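Local coordinates for protein choline kinase (PDB 3MES) that probably phosphorylates choline, and perhaps ethanolamine, by transferring a phosphate group from a nucleotide in a magnesium-dependent reaction, at residues Leu157-Leu162 / Ile306-Ser311; Asn272-Leu275 / Asn280-Met283. All blocks are in the same frame, centred on the assembly; numbering follows the deposited sequence.

Contact 1 of 2, residues Leu157-Leu162 / Ile306-Ser311. With MG (magnesium ion), chain M; DME (decamethonium ion), chain K; PT3 (N-propyl-tartramic acid), chain L.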
loop_
_atom_site.group_PDB
_atom_site.type_symbol
_atom_site.label_atom_id
_atom_site.label_comp_id
_atom_site.label_asym_id
_atom_site.label_seq_id
_atom_site.Cartn_x
_atom_site.Cartn_y
_atom_site.Cartn_z
ATOM N N LEU B 157 9.392 -7.768 6.919
ATOM C CA LEU B 157 9.634 -8.285 5.576
ATOM C C LEU B 157 10.911 -9.114 5.551
ATOM O O LEU B 157 11.807 -8.910 6.367
ATOM C CB LEU B 157 9.746 -7.140 4.571
ATOM C CG LEU B 157 8.495 -6.289 4.350
ATOM C CD1 LEU B 157 8.831 -5.038 3.550
ATOM C CD2 LEU B 157 7.406 -7.098 3.662
ATOM N N THR B 158 10.988 -10.058 4.622
ATOM C CA THR B 158 12.216 -10.819 4.429
ATOM C C THR B 158 13.012 -10.210 3.290
ATOM O O THR B 158 12.475 -9.454 2.483
ATOM C CB THR B 158 11.936 -12.294 4.101
ATOM O OG1 THR B 158 11.154 -12.379 2.902
ATOM C CG2 THR B 158 11.186 -12.963 5.242
ATOM N N THR B 159 14.293 -10.548 3.221
ATOM C CA THR B 159 15.147 -10.036 2.158
ATOM C C THR B 159 14.610 -10.409 0.777
ATOM O O THR B 159 14.698 -9.622 -0.164
ATOM C CB THR B 159 16.593 -10.537 2.306
ATOM O OG1 THR B 159 17.047 -10.294 3.643
ATOM C CG2 THR B 159 17.510 -9.817 1.320
ATOM N N LYS B 160 14.052 -11.609 0.659
ATOM C CA LYS B 160 13.526 -12.076 -0.621
ATOM C C LYS B 160 12.243 -11.349 -1.003
ATOM O O LYS B 160 12.025 -11.028 -2.173
ATOM C CB LYS B 160 13.298 -13.588 -0.592
ATOM C CG LYS B 160 14.590 -14.385 -0.543
ATOM C CD LYS B 160 14.357 -15.847 -0.199
ATOM C CE LYS B 160 15.687 -16.594 -0.113
ATOM N NZ LYS B 160 15.527 -17.993 0.368
ATOM N N GLN B 161 11.401 -11.082 -0.012
ATOM C CA GLN B 161 10.121 -10.430 -0.261
ATOM C C GLN B 161 10.284 -9.069 -0.922
ATOM O O GLN B 161 9.367 -8.576 -1.578
ATOM C CB GLN B 161 9.328 -10.291 1.037
ATOM C CG GLN B 161 8.729 -11.591 1.541
ATOM C CD GLN B 161 7.870 -11.378 2.767
ATOM O OE1 GLN B 161 8.320 -10.807 3.758
ATOM N NE2 GLN B 161 6.623 -11.829 2.703
ATOM N N LEU B 162 11.451 -8.460 -0.747
ATOM C CA LEU B 162 11.730 -7.179 -1.379
ATOM C C LEU B 162 11.640 -7.290 -2.899
ATOM O O LEU B 162 11.304 -6.318 -3.580
ATOM C CB LEU B 162 13.106 -6.653 -0.966
ATOM C CG LEU B 162 13.325 -6.424 0.533
ATOM C CD1 LEU B 162 14.506 -5.488 0.764
ATOM C CD2 LEU B 162 12.067 -5.868 1.183
ATOM N N ILE B 306 20.464 -7.001 -1.101
ATOM C CA ILE B 306 21.636 -7.871 -1.131
ATOM C C ILE B 306 21.949 -8.522 0.216
ATOM O O ILE B 306 22.562 -9.587 0.267
ATOM C CB ILE B 306 22.884 -7.092 -1.588
ATOM C CG1 ILE B 306 22.677 -6.529 -2.998
ATOM C CG2 ILE B 306 24.119 -7.978 -1.524
ATOM C CD1 ILE B 306 23.700 -5.474 -3.397
ATOM N N TYR B 307 21.528 -7.885 1.305
ATOM C CA TYR B 307 21.943 -8.331 2.635
ATOM C C TYR B 307 20.821 -8.942 3.467
ATOM O O TYR B 307 19.814 -8.298 3.757
ATOM C CB TYR B 307 22.640 -7.190 3.379
ATOM C CG TYR B 307 23.685 -6.529 2.515
ATOM C CD1 TYR B 307 24.899 -7.155 2.263
ATOM C CD2 TYR B 307 23.446 -5.301 1.917
ATOM C CE1 TYR B 307 25.852 -6.564 1.456
ATOM C CE2 TYR B 307 24.395 -4.704 1.107
ATOM C CZ TYR B 307 25.594 -5.341 0.879
ATOM O OH TYR B 307 26.541 -4.751 0.074
ATOM N N ASP B 308 21.016 -10.202 3.837
ATOM C CA ASP B 308 20.069 -10.935 4.660
ATOM C C ASP B 308 20.670 -11.114 6.046
ATOM O O ASP B 308 21.670 -11.810 6.206
ATOM C CB ASP B 308 19.783 -12.297 4.029
ATOM C CG ASP B 308 18.621 -13.019 4.683
ATOM O OD1 ASP B 308 17.871 -12.383 5.452
ATOM O OD2 ASP B 308 18.458 -14.226 4.420
ATOM N N TYR B 309 20.065 -10.478 7.045
ATOM C CA TYR B 309 20.575 -10.537 8.413
ATOM C C TYR B 309 19.860 -11.599 9.242
ATOM O O TYR B 309 19.871 -11.548 10.471
ATOM C CB TYR B 309 20.458 -9.168 9.093
ATOM C CG TYR B 309 20.892 -8.019 8.208
ATOM C CD1 TYR B 309 22.223 -7.856 7.852
ATOM C CD2 TYR B 309 19.967 -7.105 7.723
ATOM C CE1 TYR B 309 22.622 -6.812 7.039
ATOM C CE2 TYR B 309 20.354 -6.061 6.914
ATOM C CZ TYR B 309 21.682 -5.918 6.573
ATOM O OH TYR B 309 22.071 -4.876 5.762
ATOM N N CYS B 310 19.239 -12.559 8.565
ATOM C CA CYS B 310 18.571 -13.665 9.246
ATOM C C CYS B 310 19.357 -14.961 9.097
ATOM O O CYS B 310 18.847 -15.951 8.578
ATOM C CB CYS B 310 17.151 -13.852 8.714
ATOM S SG CYS B 310 15.985 -12.587 9.248
ATOM N N SER B 311 20.606 -14.940 9.550
ATOM C CA SER B 311 21.463 -16.117 9.525
ATOM C C SER B 311 21.949 -16.403 10.940
ATOM O O SER B 311 22.252 -15.480 11.698
ATOM C CB SER B 311 22.650 -15.888 8.590
ATOM O OG SER B 311 23.456 -17.049 8.484
HETATM MG MG MG M . 18.651 -6.365 3.620
HETATM N N1 DME K . 17.978 -10.339 13.766
HETATM C C2 DME K . 19.184 -10.073 14.569
HETATM C C3 DME K . 19.675 -8.645 14.311
HETATM C C4 DME K . 21.113 -8.459 14.811
HETATM C C5 DME K . 21.594 -7.017 14.616
HETATM C C6 DME K . 21.789 -6.686 13.132
HETATM C C7 DME K . 23.259 -6.390 12.813
HETATM C C8 DME K . 23.431 -4.979 12.248
HETATM C C9 DME K . 23.399 -4.974 10.718
HETATM C C10 DME K . 22.599 -3.778 10.193
HETATM C C11 DME K . 23.189 -3.258 8.882
HETATM N N12 DME K . 22.462 -2.056 8.443
HETATM C C13 DME K . 17.994 -11.733 13.291
HETATM C C14 DME K . 16.785 -10.118 14.598
HETATM C C15 DME K . 17.950 -9.432 12.606
HETATM C C16 DME K . 21.030 -2.358 8.296
HETATM C C17 DME K . 22.635 -0.994 9.445
HETATM C C18 DME K . 22.997 -1.618 7.143
HETATM O O1 PT3 L . 18.557 -0.048 14.373
HETATM O O11 PT3 L . 20.386 -0.059 15.655
HETATM C C1 PT3 L . 19.634 -0.539 14.778
HETATM C C2 PT3 L . 20.076 -1.840 14.115
HETATM O O2 PT3 L . 21.270 -2.339 14.723
HETATM C C3 PT3 L . 20.320 -1.548 12.638
HETATM O O3 PT3 L . 21.667 -1.870 12.287
HETATM C C4 PT3 L . 19.344 -2.395 11.837
HETATM O O41 PT3 L . 18.855 -1.972 10.792
HETATM N N4 PT3 L . 19.062 -3.575 12.384
HETATM C C41 PT3 L . 18.124 -4.522 11.762
HETATM C C42 PT3 L . 18.316 -5.914 12.366
HETATM C C43 PT3 L . 18.703 -6.928 11.288
#
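T159 reaches the strand at D308 with its hydroxyl, and one side-chain bond carries the contact: OG1 donates to D308 OD1 at 2.9 Å. The hydroxyl meets the carboxylate from above its plane, 56° out of it. D308 CG lies anti to the backbone N (chi1 -169°), which sets OD1 beside T159 OG1. The C310 backbone N adds a weak second bond to OD1. The close packing is confined to T159, whose CG2 rests 3.7 Å from Y307 O, the carbonyl that binds magnesium at 2.3 Å beside E271 and E304. Beyond D308 the contact opens out: K160 is exposed, and its NZ stays 6.3 Å from D308 OD2, too far for a salt bridge. Past the metal, Y309 lines the ligand pocket, with DME C9 over one ring face, Y307 O over the opposite face, and PT3 C43 3.6 Å from Y309 CB. The single hydroxyl proton of T159 probably goes mainly to D308, with E271 a weak, competing acceptor; the threonine thus bridges one magnesium ligand, E271, and the residue following another, Y307, and the negative charge on D308 probably adds to the acidic surroundings of the ion.

Contact 2 of 2, residues Asn272-Leu275 / Asn280-Met283. With PT3 (N-propyl-tartramic acid), chain L.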
loop_
_atom_site.group_PDB
_atom_site.type_symbol
_atom_site.label_atom_id
_atom_site.label_comp_id
_atom_site.label_asym_id
_atom_site.label_seq_id
_atom_site.Cartn_x
_atom_site.Cartn_y
_atom_site.Cartn_z
ATOM N N ASN B 272 13.995 -5.556 7.911
ATOM C CA ASN B 272 13.626 -5.752 9.311
ATOM C C ASN B 272 13.002 -4.509 9.939
ATOM O O ASN B 272 12.470 -4.564 11.048
ATOM C CB ASN B 272 14.826 -6.233 10.124
ATOM C CG ASN B 272 15.234 -7.647 9.768
ATOM O OD1 ASN B 272 14.437 -8.577 9.877
ATOM N ND2 ASN B 272 16.481 -7.817 9.337
ATOM N N ASN B 273 13.064 -3.390 9.221
ATOM C CA ASN B 273 12.442 -2.154 9.686
ATOM C C ASN B 273 11.142 -1.854 8.947
ATOM O O ASN B 273 10.591 -0.753 9.040
ATOM C CB ASN B 273 13.419 -0.985 9.581
ATOM C CG ASN B 273 14.454 -1.003 10.682
ATOM O OD1 ASN B 273 14.239 -1.607 11.731
ATOM N ND2 ASN B 273 15.585 -0.344 10.452
ATOM N N LEU B 274 10.660 -2.851 8.216
ATOM C CA LEU B 274 9.377 -2.764 7.539
ATOM C C LEU B 274 8.475 -3.887 8.032
ATOM O O LEU B 274 8.665 -5.050 7.674
ATOM C CB LEU B 274 9.567 -2.864 6.022
ATOM C CG LEU B 274 10.335 -1.712 5.371
ATOM C CD1 LEU B 274 10.925 -2.132 4.028
ATOM C CD2 LEU B 274 9.445 -0.478 5.226
ATOM N N LEU B 275 7.501 -3.535 8.865
ATOM C CA LEU B 275 6.583 -4.521 9.424
ATOM C C LEU B 275 5.321 -4.647 8.577
ATOM O O LEU B 275 4.668 -3.653 8.263
ATOM C CB LEU B 275 6.213 -4.157 10.863
ATOM C CG LEU B 275 7.383 -3.907 11.814
ATOM C CD1 LEU B 275 6.887 -3.686 13.241
ATOM C CD2 LEU B 275 8.366 -5.065 11.758
ATOM N N ASN B 280 -1.341 -2.881 5.840
ATOM C CA ASN B 280 -0.232 -2.127 5.266
ATOM C C ASN B 280 1.134 -2.505 5.819
ATOM O O ASN B 280 1.245 -3.274 6.775
ATOM C CB ASN B 280 -0.461 -0.621 5.437
ATOM C CG ASN B 280 -0.590 -0.212 6.893
ATOM O OD1 ASN B 280 0.286 0.458 7.443
ATOM N ND2 ASN B 280 -1.681 -0.623 7.531
ATOM N N ILE B 281 2.169 -1.956 5.194
ATOM C CA ILE B 281 3.530 -2.084 5.689
ATOM C C ILE B 281 3.890 -0.803 6.433
ATOM O O ILE B 281 3.572 0.296 5.979
ATOM C CB ILE B 281 4.530 -2.291 4.537
ATOM C CG1 ILE B 281 4.075 -3.435 3.627
ATOM C CG2 ILE B 281 5.925 -2.555 5.084
ATOM C CD1 ILE B 281 4.937 -3.619 2.396
ATOM N N ARG B 282 4.544 -0.941 7.581
ATOM C CA ARG B 282 4.931 0.228 8.361
ATOM C C ARG B 282 6.434 0.304 8.581
ATOM O O ARG B 282 7.104 -0.719 8.722
ATOM C CB ARG B 282 4.193 0.256 9.701
ATOM C CG ARG B 282 2.690 0.335 9.555
ATOM C CD ARG B 282 2.074 1.092 10.709
ATOM N NE ARG B 282 2.519 2.482 10.750
ATOM C CZ ARG B 282 2.162 3.344 11.696
ATOM N NH1 ARG B 282 1.353 2.953 12.674
ATOM N NH2 ARG B 282 2.608 4.594 11.665
ATOM N N MET B 283 6.953 1.526 8.606
ATOM C CA MET B 283 8.374 1.757 8.825
ATOM C C MET B 283 8.664 1.942 10.310
ATOM O O MET B 283 7.879 2.559 11.031
ATOM C CB MET B 283 8.839 2.999 8.059
ATOM C CG MET B 283 8.580 2.954 6.557
ATOM S SD MET B 283 8.949 4.528 5.750
ATOM C CE MET B 283 7.757 5.607 6.539
HETATM O O1 PT3 L . 18.557 -0.048 14.373
HETATM O O11 PT3 L . 20.386 -0.059 15.655
HETATM C C1 PT3 L . 19.634 -0.539 14.778
HETATM C C2 PT3 L . 20.076 -1.840 14.115
HETATM O O2 PT3 L . 21.270 -2.339 14.723
HETATM C C3 PT3 L . 20.320 -1.548 12.638
HETATM O O3 PT3 L . 21.667 -1.870 12.287
HETATM C C4 PT3 L . 19.344 -2.395 11.837
HETATM O O41 PT3 L . 18.855 -1.972 10.792
HETATM N N4 PT3 L . 19.062 -3.575 12.384
HETATM C C41 PT3 L . 18.124 -4.522 11.762
HETATM C C42 PT3 L . 18.316 -5.914 12.366
HETATM C C43 PT3 L . 18.703 -6.928 11.288
#
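L274 and L275 run antiparallel to I281-M283 in a hairpin, with L275 and R282 as the hydrogen-bonded pair and L274 and M283 as the adjoining non-hydrogen-bonded pair. L275 N donates to R282 O at 2.8 Å (154° at the hydrogen), and R282 N returns a bond to L275 O, also 2.8 Å long. CA-H...O contacts fill in between, such as L274 CA to R282 O at 3.3 Å.

On one face L274 and M283 lie side by side and point the same way, L274 CD2 touching M283 CG at 3.8 Å. I281 joins them obliquely: its CG2, anti to the backbone N, meets L274 CB at 3.8 Å. On the other face L275 and R282 begin together, but the arginine bends at chi2 and chi3, carrying its guanidinium away to a weak bond with I135 O. Just before the strand N273 ND2 is held by D285 and the D268 carbonyl, 3.7 Å from PT3 O41, while the N272 side chain lies against the propyl end of PT3.

L275 borders the ADP site beside I152. Strand 274-276 is the middle of three, between 155-156 and 281-283; helix 165-179 meets strand 281-283 through E170, which accepts from I281 N, and L178, which packs on M283, while N279 of the second subunit touches N280 and R282.

From the N terminus, the chain leaves strand 155-156 through 157-162, which meets 306-311 across 143 intervening residues rich in helix, the span that contact 1 closes. Contact 2 is nested inside that span, a local hairpin closed across four residues. The two meet directly: L157 N probably bonds to L274 O at 2.9 Å, and L157 CD1 packs on I281 CG2. Y309 also packs against N272. Together they tie the three-stranded sheet to the two-stranded sheet of 307-308 and 318-319, contact 1 holding a magnesium ligand, contact 2 reaching ADP, and both lining the PT3 pocket.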